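Local coordinates for protein polyketide synthase III (Ectocarpus siliculosus, PDB 4B0N) that probably catalyses acyl transfer as a type III polyketide synthase of phlorotannin monomer biosynthesis and binds arachidonic acid, at residues C57-A62 and G89-A94; E80-N85 and D236-A241; P96-G101 and L109-D114. All coordinates share one frame; numbering follows the deposited sequence.

The three contacts gather round the arachidonic acid, and each touches the hydrocarbon chain near its methyl end. Contact 1 sits between the other two: its centre is about 12 Å from that of contact 2 and about 14 Å from that of contact 3. Gln59 NE2 of contact 1 reaches Ala241 O of contact 2 at 2.9 Å, probably as a hydrogen bond, while Phe93 CD2 packs 3.6 Å from Phe98 CD2 of contact 3. Contacts 2 and 3 do not touch, their nearest atoms being about 6 Å apart. Arg91, Phe93, Ala62, Tyr83, His240 and Phe98 thus meet the lipid from several segments of the N-terminal region.

Contact 1: C57-A62 and G89-A94; sequences CTQNEA and GSRYFA. With ACD (arachidonic acid), chain D.
Gln59 and Arg91 meet side chain to side chain: Arg91 NE donates to Gln59 OE1 over 3.2 Å in a nearly straight bond (172° at the hydrogen). The oxygen uses a lone pair in its carbonyl plane and lies in the guanidinium plane, although the two flat groups are turned 73° apart. Gln59 can answer the arginine because its chain bends at the second torsion (chi2 70°); its NE2 donates to Ala241 O. The lipid tail also touches the guanidinium, Arg91 NH1 lying 3.5 Å from C18 of arachidonic acid, while NH1 and NH2 make weak bonds to the carbonyls of Phe243 and His240. Ala62 CB lies 3.7 Å from lipid C20 and also touches Arg91 NH2. Phe93 CZ lies over one guanidinium face, offset toward the rim. A leucine in place of Arg91 would probably leave Gln59 OE1 without this donor and those two carbonyls without their weak partners. Phe93 also packs against Cys57, whose CB is 3.5 Å from Phe93 CE2 and whose sulfur stands at the edge of the ring, a Cys sulfur-aromatic contact.

Beneath these side chains runs the two-stranded antiparallel sheet of 55-58 and 90-93, part of the N-terminal chalcone synthase region. Cys57 and Arg91 are a hydrogen-bonded pair (Cys57 N to Arg91 O 2.8 Å, Arg91 N to Cys57 O 2.9 Å); as direct partners they share a sheet face with Phe93, two residues on from Arg91. The next pair, Thr58 and Ser90, is non-hydrogen-bonded, and Gln59 N continues the join to Gly89 O at 3.0 Å. Here the strand gives way to helix 59-68. Thr58 suits the N-cap: its hydroxyl weakly accepts from Glu61 N, and Glu61 OE1 accepts from Thr58 N, closing a capping box.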
loop_
_atom_site.group_PDB
_atom_site.type_symbol
_atom_site.label_atom_id
_atom_site.label_comp_id
_atom_site.label_asym_id
_atom_site.label_seq_id
_atom_site.Cartn_x
_atom_site.Cartn_y
_atom_site.Cartn_z
ATOM N N CYS A 57 18.391 -6.505 -22.277
ATOM C CA CYS A 57 19.579 -7.326 -22.049
ATOM C C CYS A 57 19.280 -8.805 -22.254
ATOM O O CYS A 57 18.431 -9.372 -21.564
ATOM C CB CYS A 57 20.126 -7.086 -20.637
ATOM S SG CYS A 57 21.436 -8.213 -20.093
ATOM N N THR A 58 19.986 -9.421 -23.204
ATOM C CA THR A 58 19.850 -10.855 -23.477
ATOM C C THR A 58 20.434 -11.687 -22.335
ATOM O O THR A 58 21.199 -11.176 -21.513
ATOM C CB THR A 58 20.523 -11.265 -24.807
ATOM O OG1 THR A 58 21.945 -11.125 -24.695
ATOM C CG2 THR A 58 20.008 -10.417 -25.970
ATOM N N GLN A 59 20.074 -12.968 -22.291
ATOM C CA GLN A 59 20.491 -13.844 -21.196
ATOM C C GLN A 59 21.947 -14.300 -21.304
ATOM O O GLN A 59 22.577 -14.612 -20.290
ATOM C CB GLN A 59 19.543 -15.036 -21.057
ATOM C CG GLN A 59 19.488 -15.625 -19.651
ATOM C CD GLN A 59 18.812 -14.721 -18.626
ATOM O OE1 GLN A 59 18.710 -13.502 -18.802
ATOM N NE2 GLN A 59 18.353 -15.324 -17.533
ATOM N N ASN A 60 22.476 -14.333 -22.523
ATOM C CA ASN A 60 23.902 -14.574 -22.727
ATOM C C ASN A 60 24.742 -13.395 -22.227
ATOM O O ASN A 60 25.823 -13.591 -21.664
ATOM C CB ASN A 60 24.205 -14.875 -24.199
ATOM C CG ASN A 60 23.629 -16.204 -24.660
ATOM O OD1 ASN A 60 23.669 -17.206 -23.938
ATOM N ND2 ASN A 60 23.099 -16.222 -25.876
ATOM N N GLU A 61 24.230 -12.181 -22.436
ATOM C CA GLU A 61 24.846 -10.954 -21.923
ATOM C C GLU A 61 24.844 -10.933 -20.395
ATOM O O GLU A 61 25.882 -10.700 -19.770
ATOM C CB GLU A 61 24.122 -9.714 -22.465
ATOM C CG GLU A 61 24.507 -9.316 -23.885
ATOM C CD GLU A 61 23.548 -8.306 -24.507
ATOM O OE1 GLU A 61 22.524 -7.964 -23.873
ATOM O OE2 GLU A 61 23.814 -7.855 -25.645
ATOM N N ALA A 62 23.673 -11.189 -19.809
ATOM C CA ALA A 62 23.494 -11.212 -18.355
ATOM C C ALA A 62 24.398 -12.237 -17.669
ATOM O O ALA A 62 24.960 -11.958 -16.606
ATOM C CB ALA A 62 22.036 -11.465 -18.006
ATOM N N GLY A 89 14.951 -15.505 -22.545
ATOM C CA GLY A 89 15.860 -15.148 -23.628
ATOM C C GLY A 89 16.425 -13.756 -23.450
ATOM O O GLY A 89 17.555 -13.478 -23.858
ATOM N N SER A 90 15.629 -12.887 -22.830
ATOM C CA SER A 90 15.981 -11.486 -22.626
ATOM C C SER A 90 15.129 -10.870 -21.522
ATOM O O SER A 90 14.094 -11.424 -21.144
ATOM C CB SER A 90 15.787 -10.696 -23.924
ATOM O OG SER A 90 14.447 -10.781 -24.382
ATOM N N ARG A 91 15.580 -9.728 -21.005
ATOM C CA ARG A 91 14.802 -8.924 -20.054
ATOM C C ARG A 91 15.290 -7.473 -20.018
ATOM O O ARG A 91 16.412 -7.178 -20.434
ATOM C CB ARG A 91 14.767 -9.557 -18.653
ATOM C CG ARG A 91 16.110 -9.997 -18.104
ATOM C CD ARG A 91 15.957 -11.047 -17.020
ATOM N NE ARG A 91 17.252 -11.640 -16.696
ATOM C CZ ARG A 91 17.957 -11.381 -15.596
ATOM N NH1 ARG A 91 17.493 -10.549 -14.673
ATOM N NH2 ARG A 91 19.130 -11.972 -15.412
ATOM N N TYR A 92 14.436 -6.577 -19.530
ATOM C CA TYR A 92 14.687 -5.135 -19.600
ATOM C C TYR A 92 15.145 -4.548 -18.266
ATOM O O TYR A 92 14.618 -4.898 -17.209
ATOM C CB TYR A 92 13.434 -4.403 -20.093
ATOM C CG TYR A 92 12.993 -4.788 -21.488
ATOM C CD1 TYR A 92 12.383 -6.018 -21.736
ATOM C CD2 TYR A 92 13.175 -3.916 -22.560
ATOM C CE1 TYR A 92 11.981 -6.371 -23.012
ATOM C CE2 TYR A 92 12.771 -4.260 -23.841
ATOM C CZ TYR A 92 12.175 -5.488 -24.058
ATOM O OH TYR A 92 11.775 -5.841 -25.326
ATOM N N PHE A 93 16.126 -3.649 -18.330
ATOM C CA PHE A 93 16.662 -2.981 -17.144
ATOM C C PHE A 93 16.716 -1.461 -17.311
ATOM O O PHE A 93 16.922 -0.951 -18.414
ATOM C CB PHE A 93 18.060 -3.512 -16.806
ATOM C CG PHE A 93 18.131 -5.008 -16.648
ATOM C CD1 PHE A 93 17.326 -5.671 -15.725
ATOM C CD2 PHE A 93 19.022 -5.754 -17.410
ATOM C CE1 PHE A 93 17.398 -7.049 -15.581
ATOM C CE2 PHE A 93 19.101 -7.129 -17.267
ATOM C CZ PHE A 93 18.290 -7.777 -16.351
ATOM N N ALA A 94 16.531 -0.748 -16.202
ATOM C CA ALA A 94 16.580 0.718 -16.186
ATOM C C ALA A 94 18.007 1.254 -16.058
ATOM O O ALA A 94 18.263 2.431 -16.322
ATOM C CB ALA A 94 15.706 1.263 -15.065
HETATM C C1 ACD D . 8.319 -13.277 -5.788
HETATM C C2 ACD D . 8.039 -12.029 -4.979
HETATM C C3 ACD D . 8.828 -10.855 -5.552
HETATM C C4 ACD D . 9.282 -9.908 -4.449
HETATM C C5 ACD D . 10.390 -9.016 -4.955
HETATM C C6 ACD D . 10.959 -8.121 -4.151
HETATM C C7 ACD D . 12.056 -7.233 -4.686
HETATM C C8 ACD D . 13.404 -7.908 -4.619
HETATM C C9 ACD D . 14.352 -7.549 -5.484
HETATM C C10 ACD D . 15.715 -8.198 -5.440
HETATM C C11 ACD D . 15.985 -8.930 -6.730
HETATM C C12 ACD D . 17.131 -8.741 -7.378
HETATM C C13 ACD D . 17.390 -9.487 -8.666
HETATM C C14 ACD D . 17.868 -8.544 -9.745
HETATM C C15 ACD D . 17.974 -8.983 -10.997
HETATM C C16 ACD D . 18.452 -8.068 -12.098
HETATM C C17 ACD D . 19.964 -8.201 -12.237
HETATM C C18 ACD D . 20.371 -8.958 -13.496
HETATM C C19 ACD D . 21.540 -9.885 -13.191
HETATM C C20 ACD D . 22.136 -10.452 -14.459
HETATM O O1 ACD D . 7.357 -13.987 -6.158
#

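Contact 2: E80-N85 and D236-A241; sequences ERIYGN and DAILHA. With ACD (arachidonic acid), chain D.
Ala241 rests its methyl squarely on one face of the Tyr83 ring, CB lying 3.6 Å from the ring centroid and only 12° off the ring normal, a CH-pi contact over the centre of the ring. Tyr83 CG stands anti to its own carbonyl carbon (chi1 -78°), which lets the aromatic group extend across to helix 234-242 although its CB does not aim at that helix. The phenol end goes further, to the pocket: Tyr83 OH is 3.4 Å from C20, the terminal carbon of arachidonic acid, which lies at the edge of the ring, near its plane. One residue is thereby shared between helix packing and lipid binding.

The frame is a pair of helices, 79-84 and 234-242, both in the N-terminal chalcone synthase region. Their short segments approach to 9.5 Å and run in broadly the same direction, with a signed crossing angle of -36°. Alanines on the later helix make room for the bulkier side chains of the earlier one.

Ile82 packs with two separate branches. Its CG2 meets Ala241 CB at 3.8 Å and lies over the backbone of Ile238. The longer branch, extended at chi2, carries CD1 to Ala237 CB at 4.1 Å and to CG1 of Ile238, whose side chain crosses that of Ile82 at about a right angle. Beta-branched isoleucine fits here because a single residue can supply both touching arms. His240, stacked on Phe230, turns a ring face to the lipid chain, and its backbone oxygen O is 3.3 Å from C19 of arachidonic acid.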
loop_
_atom_site.group_PDB
_atom_site.type_symbol
_atom_site.label_atom_id
_atom_site.label_comp_id
_atom_site.label_asym_id
_atom_site.label_seq_id
_atom_site.Cartn_x
_atom_site.Cartn_y
_atom_site.Cartn_z
ATOM N N GLU A 80 26.045 -21.010 -15.335
ATOM C CA GLU A 80 25.760 -21.259 -16.751
ATOM C C GLU A 80 24.512 -22.112 -16.974
ATOM O O GLU A 80 23.824 -21.963 -17.987
ATOM C CB GLU A 80 26.972 -21.887 -17.444
ATOM C CG GLU A 80 26.892 -21.857 -18.963
ATOM C CD GLU A 80 28.203 -21.467 -19.620
ATOM O OE1 GLU A 80 29.201 -21.229 -18.900
ATOM O OE2 GLU A 80 28.233 -21.391 -20.868
ATOM N N ARG A 81 24.226 -22.996 -16.024
ATOM C CA ARG A 81 23.021 -23.811 -16.077
ATOM C C ARG A 81 21.775 -23.026 -15.646
ATOM O O ARG A 81 20.702 -23.199 -16.226
ATOM C CB ARG A 81 23.200 -25.084 -15.242
ATOM C CG ARG A 81 22.025 -26.055 -15.281
ATOM C CD ARG A 81 21.728 -26.579 -16.679
ATOM N NE ARG A 81 20.460 -27.309 -16.709
ATOM C CZ ARG A 81 20.344 -28.635 -16.666
ATOM N NH1 ARG A 81 21.422 -29.410 -16.605
ATOM N NH2 ARG A 81 19.141 -29.185 -16.695
ATOM N N ILE A 82 21.924 -22.161 -14.642
ATOM C CA ILE A 82 20.807 -21.349 -14.138
ATOM C C ILE A 82 20.226 -20.449 -15.232
ATOM O O ILE A 82 19.004 -20.371 -15.395
ATOM C CB ILE A 82 21.206 -20.495 -12.906
ATOM C CG1 ILE A 82 21.743 -21.384 -11.778
ATOM C CG2 ILE A 82 20.018 -19.676 -12.408
ATOM C CD1 ILE A 82 22.173 -20.630 -10.534
ATOM N N TYR A 83 21.113 -19.793 -15.980
ATOM C CA TYR A 83 20.731 -18.846 -17.031
ATOM C C TYR A 83 20.240 -19.528 -18.311
ATOM O O TYR A 83 19.373 -18.997 -19.008
ATOM C CB TYR A 83 21.890 -17.887 -17.332
ATOM C CG TYR A 83 22.046 -16.772 -16.314
ATOM C CD1 TYR A 83 22.588 -17.019 -15.050
ATOM C CD2 TYR A 83 21.654 -15.467 -16.615
ATOM C CE1 TYR A 83 22.729 -16.002 -14.118
ATOM C CE2 TYR A 83 21.794 -14.444 -15.690
ATOM C CZ TYR A 83 22.331 -14.716 -14.446
ATOM O OH TYR A 83 22.468 -13.703 -13.525
ATOM N N GLY A 84 20.797 -20.699 -18.614
ATOM C CA GLY A 84 20.379 -21.483 -19.777
ATOM C C GLY A 84 19.092 -22.259 -19.547
ATOM O O GLY A 84 18.298 -22.444 -20.472
ATOM N N ASN A 85 18.893 -22.714 -18.312
ATOM C CA ASN A 85 17.700 -23.466 -17.928
ATOM C C ASN A 85 16.664 -22.563 -17.243
ATOM O O ASN A 85 16.090 -22.918 -16.207
ATOM C CB ASN A 85 18.095 -24.639 -17.022
ATOM C CG ASN A 85 17.039 -25.726 -16.971
ATOM O OD1 ASN A 85 16.498 -26.136 -17.999
ATOM N ND2 ASN A 85 16.750 -26.209 -15.766
ATOM N N ASP A 236 19.952 -16.302 -4.316
ATOM C CA ASP A 236 20.096 -14.986 -4.947
ATOM C C ASP A 236 20.532 -15.069 -6.409
ATOM O O ASP A 236 20.041 -14.313 -7.246
ATOM C CB ASP A 236 21.057 -14.096 -4.151
ATOM C CG ASP A 236 20.354 -13.306 -3.054
ATOM O OD1 ASP A 236 19.317 -13.771 -2.534
ATOM O OD2 ASP A 236 20.849 -12.211 -2.708
ATOM N N ALA A 237 21.442 -15.993 -6.707
ATOM C CA ALA A 237 21.869 -16.251 -8.083
ATOM C C ALA A 237 20.688 -16.596 -8.994
ATOM O O ALA A 237 20.583 -16.075 -10.108
ATOM C CB ALA A 237 22.907 -17.362 -8.116
ATOM N N ILE A 238 19.805 -17.469 -8.508
ATOM C CA ILE A 238 18.591 -17.854 -9.231
ATOM C C ILE A 238 17.698 -16.635 -9.474
ATOM O O ILE A 238 17.237 -16.412 -10.597
ATOM C CB ILE A 238 17.801 -18.959 -8.485
ATOM C CG1 ILE A 238 18.644 -20.228 -8.345
ATOM C CG2 ILE A 238 16.511 -19.293 -9.221
ATOM C CD1 ILE A 238 18.119 -21.213 -7.319
ATOM N N LEU A 239 17.476 -15.846 -8.424
ATOM C CA LEU A 239 16.639 -14.647 -8.510
ATOM C C LEU A 239 17.191 -13.636 -9.508
ATOM O O LEU A 239 16.444 -13.085 -10.318
ATOM C CB LEU A 239 16.478 -13.985 -7.137
ATOM C CG LEU A 239 15.925 -14.796 -5.960
ATOM C CD1 LEU A 239 15.977 -13.947 -4.702
ATOM C CD2 LEU A 239 14.515 -15.318 -6.205
ATOM N N HIS A 240 18.504 -13.412 -9.448
ATOM C CA HIS A 240 19.192 -12.477 -10.339
ATOM C C HIS A 240 19.067 -12.853 -11.788
ATOM O O HIS A 240 19.068 -11.983 -12.663
ATOM C CB HIS A 240 20.660 -12.356 -9.950
ATOM C CG HIS A 240 20.904 -11.440 -8.777
ATOM N ND1 HIS A 240 21.361 -10.186 -8.924
ATOM C CD2 HIS A 240 20.726 -11.637 -7.407
ATOM C CE1 HIS A 240 21.478 -9.608 -7.712
ATOM N NE2 HIS A 240 21.090 -10.497 -6.786
ATOM N N ALA A 241 18.952 -14.154 -12.049
ATOM C CA ALA A 241 18.765 -14.664 -13.402
ATOM C C ALA A 241 17.344 -14.436 -13.910
ATOM O O ALA A 241 17.113 -14.384 -15.118
ATOM C CB ALA A 241 19.113 -16.142 -13.457
HETATM C C1 ACD D . 8.319 -13.277 -5.788
HETATM C C2 ACD D . 8.039 -12.029 -4.979
HETATM C C3 ACD D . 8.828 -10.855 -5.552
HETATM C C4 ACD D . 9.282 -9.908 -4.449
HETATM C C5 ACD D . 10.390 -9.016 -4.955
HETATM C C6 ACD D . 10.959 -8.121 -4.151
HETATM C C7 ACD D . 12.056 -7.233 -4.686
HETATM C C8 ACD D . 13.404 -7.908 -4.619
HETATM C C9 ACD D . 14.352 -7.549 -5.484
HETATM C C10 ACD D . 15.715 -8.198 -5.440
HETATM C C11 ACD D . 15.985 -8.930 -6.730
HETATM C C12 ACD D . 17.131 -8.741 -7.378
HETATM C C13 ACD D . 17.390 -9.487 -8.666
HETATM C C14 ACD D . 17.868 -8.544 -9.745
HETATM C C15 ACD D . 17.974 -8.983 -10.997
HETATM C C16 ACD D . 18.452 -8.068 -12.098
HETATM C C17 ACD D . 19.964 -8.201 -12.237
HETATM C C18 ACD D . 20.371 -8.958 -13.496
HETATM C C19 ACD D . 21.540 -9.885 -13.191
HETATM C C20 ACD D . 22.136 -10.452 -14.459
HETATM O O1 ACD D . 7.357 -13.987 -6.158
#

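Contact 3: P96-G101 and L109-D114; sequences PDFTPG and LFYPAD. With ACD (arachidonic acid), chain D.
Asp97 grips two successive backbone amides of segment 109-114. Its CG stands anti to its own carbonyl carbon (chi1 -67°), which brings the carboxylate up to the two N-H groups. OD1 receives Phe110 N at 2.7 Å on the syn lone pair, and OD2 receives Tyr111 N at 2.8 Å from above the carboxylate plane, 38° out of it. Carboxylate and Tyr111 ring stand almost perpendicular, 83° apart, with Asp97 CB at the ring's edge, in its plane, and Asp97 OD2 3.4 Å from Tyr111 CD2.

The ring of Phe98 lies between Tyr111 and the lipid: C18 of arachidonic acid is 3.9 Å above its plane, offset toward the rim, and Phe98 CZ is 4.1 Å from Tyr111 CE2. The hydroxyl of Tyr111 donates to the backbone carbonyl Ser225 O. Leu109 lies with CB 3.8 Å from Asp97 OD2 and touches Pro96, CD1 to CG 4.2 Å. Both segments belong to the connection between strand 90-93 and helix 121-146.

Aspartate suits the place because a short side chain with two acceptors can serve neighbouring N-H groups at once; the two bonds tie two parts of that connection together, and the two donors would probably favour the charged form.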
loop_
_atom_site.group_PDB
_atom_site.type_symbol
_atom_site.label_atom_id
_atom_site.label_comp_id
_atom_site.label_asym_id
_atom_site.label_seq_id
_atom_site.Cartn_x
_atom_site.Cartn_y
_atom_site.Cartn_z
ATOM N N PRO A 96 22.196 0.931 -17.010
ATOM C CA PRO A 96 23.099 0.423 -18.052
ATOM C C PRO A 96 24.154 -0.579 -17.566
ATOM O O PRO A 96 24.858 -1.160 -18.390
ATOM C CB PRO A 96 23.780 1.693 -18.578
ATOM C CG PRO A 96 23.712 2.656 -17.446
ATOM C CD PRO A 96 22.412 2.370 -16.757
ATOM N N ASP A 97 24.245 -0.789 -16.254
ATOM C CA ASP A 97 25.276 -1.650 -15.655
ATOM C C ASP A 97 25.343 -3.081 -16.207
ATOM O O ASP A 97 26.308 -3.804 -15.940
ATOM C CB ASP A 97 25.122 -1.691 -14.132
ATOM C CG ASP A 97 25.409 -0.360 -13.484
ATOM O OD1 ASP A 97 24.726 0.622 -13.824
ATOM O OD2 ASP A 97 26.325 -0.290 -12.644
ATOM N N PHE A 98 24.330 -3.483 -16.969
ATOM C CA PHE A 98 24.288 -4.829 -17.543
ATOM C C PHE A 98 24.496 -4.826 -19.056
ATOM O O PHE A 98 24.701 -5.878 -19.670
ATOM C CB PHE A 98 22.986 -5.533 -17.155
ATOM C CG PHE A 98 22.711 -5.512 -15.679
ATOM C CD1 PHE A 98 23.500 -6.249 -14.800
ATOM C CD2 PHE A 98 21.672 -4.744 -15.164
ATOM C CE1 PHE A 98 23.254 -6.226 -13.436
ATOM C CE2 PHE A 98 21.418 -4.718 -13.800
ATOM C CZ PHE A 98 22.212 -5.458 -12.934
ATOM N N THR A 99 24.439 -3.634 -19.645
ATOM C CA THR A 99 24.755 -3.432 -21.055
ATOM C C THR A 99 25.612 -2.170 -21.191
ATOM O O THR A 99 25.129 -1.139 -21.672
ATOM C CB THR A 99 23.480 -3.305 -21.918
ATOM O OG1 THR A 99 22.667 -2.232 -21.428
ATOM C CG2 THR A 99 22.678 -4.590 -21.887
ATOM N N PRO A 100 26.891 -2.244 -20.763
ATOM C CA PRO A 100 27.754 -1.059 -20.670
ATOM C C PRO A 100 27.929 -0.308 -21.994
ATOM O O PRO A 100 27.881 0.924 -22.006
ATOM C CB PRO A 100 29.098 -1.633 -20.197
ATOM C CG PRO A 100 28.755 -2.934 -19.560
ATOM C CD PRO A 100 27.617 -3.468 -20.377
ATOM N N GLY A 101 28.118 -1.046 -23.086
ATOM C CA GLY A 101 28.341 -0.451 -24.404
ATOM C C GLY A 101 27.180 0.392 -24.901
ATOM O O GLY A 101 27.387 1.465 -25.473
ATOM N N LEU A 109 26.830 4.591 -14.856
ATOM C CA LEU A 109 26.777 3.268 -14.252
ATOM C C LEU A 109 26.469 3.414 -12.765
ATOM O O LEU A 109 27.204 4.078 -12.033
ATOM C CB LEU A 109 28.106 2.535 -14.460
ATOM C CG LEU A 109 28.332 1.667 -15.709
ATOM C CD1 LEU A 109 27.906 2.330 -17.016
ATOM C CD2 LEU A 109 29.794 1.245 -15.774
ATOM N N PHE A 110 25.376 2.793 -12.332
ATOM C CA PHE A 110 24.876 2.940 -10.968
ATOM C C PHE A 110 25.750 2.249 -9.922
ATOM O O PHE A 110 26.139 2.869 -8.930
ATOM C CB PHE A 110 23.428 2.436 -10.888
ATOM C CG PHE A 110 22.797 2.561 -9.527
ATOM C CD1 PHE A 110 22.726 3.794 -8.880
ATOM C CD2 PHE A 110 22.247 1.446 -8.904
ATOM C CE1 PHE A 110 22.140 3.904 -7.629
ATOM C CE2 PHE A 110 21.655 1.550 -7.656
ATOM C CZ PHE A 110 21.598 2.782 -7.020
ATOM N N TYR A 111 26.056 0.974 -10.153
ATOM C CA TYR A 111 26.796 0.158 -9.189
ATOM C C TYR A 111 28.285 0.493 -9.181
ATOM O O TYR A 111 28.840 0.841 -10.225
ATOM C CB TYR A 111 26.556 -1.331 -9.455
ATOM C CG TYR A 111 25.093 -1.705 -9.368
ATOM C CD1 TYR A 111 24.432 -1.720 -8.137
ATOM C CD2 TYR A 111 24.362 -2.023 -10.514
ATOM C CE1 TYR A 111 23.088 -2.048 -8.047
ATOM C CE2 TYR A 111 23.016 -2.356 -10.432
ATOM C CZ TYR A 111 22.387 -2.364 -9.197
ATOM O OH TYR A 111 21.057 -2.690 -9.100
ATOM N N PRO A 112 28.935 0.398 -8.000
ATOM C CA PRO A 112 30.339 0.796 -7.857
ATOM C C PRO A 112 31.285 -0.002 -8.751
ATOM O O PRO A 112 31.069 -1.198 -8.974
ATOM C CB PRO A 112 30.640 0.514 -6.378
ATOM C CG PRO A 112 29.610 -0.473 -5.955
ATOM C CD PRO A 112 28.383 -0.098 -6.727
ATOM N N ALA A 113 32.322 0.673 -9.252
ATOM C CA ALA A 113 33.346 0.055 -10.101
ATOM C C ALA A 113 34.087 -1.057 -9.359
ATOM O O ALA A 113 34.833 -1.834 -9.955
ATOM C CB ALA A 113 34.320 1.110 -10.600
ATOM N N ASP A 114 33.854 -1.110 -8.052
ATOM C CA ASP A 114 34.346 -2.157 -7.171
ATOM C C ASP A 114 33.961 -3.555 -7.666
ATOM O O ASP A 114 34.752 -4.494 -7.568
ATOM C CB ASP A 114 33.771 -1.926 -5.769
ATOM C CG ASP A 114 34.581 -2.596 -4.678
ATOM O OD1 ASP A 114 35.690 -3.105 -4.953
ATOM O OD2 ASP A 114 34.102 -2.604 -3.527
HETATM C C1 ACD D . 8.319 -13.277 -5.788
HETATM C C2 ACD D . 8.039 -12.029 -4.979
HETATM C C3 ACD D . 8.828 -10.855 -5.552
HETATM C C4 ACD D . 9.282 -9.908 -4.449
HETATM C C5 ACD D . 10.390 -9.016 -4.955
HETATM C C6 ACD D . 10.959 -8.121 -4.151
HETATM C C7 ACD D . 12.056 -7.233 -4.686
HETATM C C8 ACD D . 13.404 -7.908 -4.619
HETATM C C9 ACD D . 14.352 -7.549 -5.484
HETATM C C10 ACD D . 15.715 -8.198 -5.440
HETATM C C11 ACD D . 15.985 -8.930 -6.730
HETATM C C12 ACD D . 17.131 -8.741 -7.378
HETATM C C13 ACD D . 17.390 -9.487 -8.666
HETATM C C14 ACD D . 17.868 -8.544 -9.745
HETATM C C15 ACD D . 17.974 -8.983 -10.997
HETATM C C16 ACD D . 18.452 -8.068 -12.098
HETATM C C17 ACD D . 19.964 -8.201 -12.237
HETATM C C18 ACD D . 20.371 -8.958 -13.496
HETATM C C19 ACD D . 21.540 -9.885 -13.191
HETATM C C20 ACD D . 22.136 -10.452 -14.459
HETATM O O1 ACD D . 7.357 -13.987 -6.158
#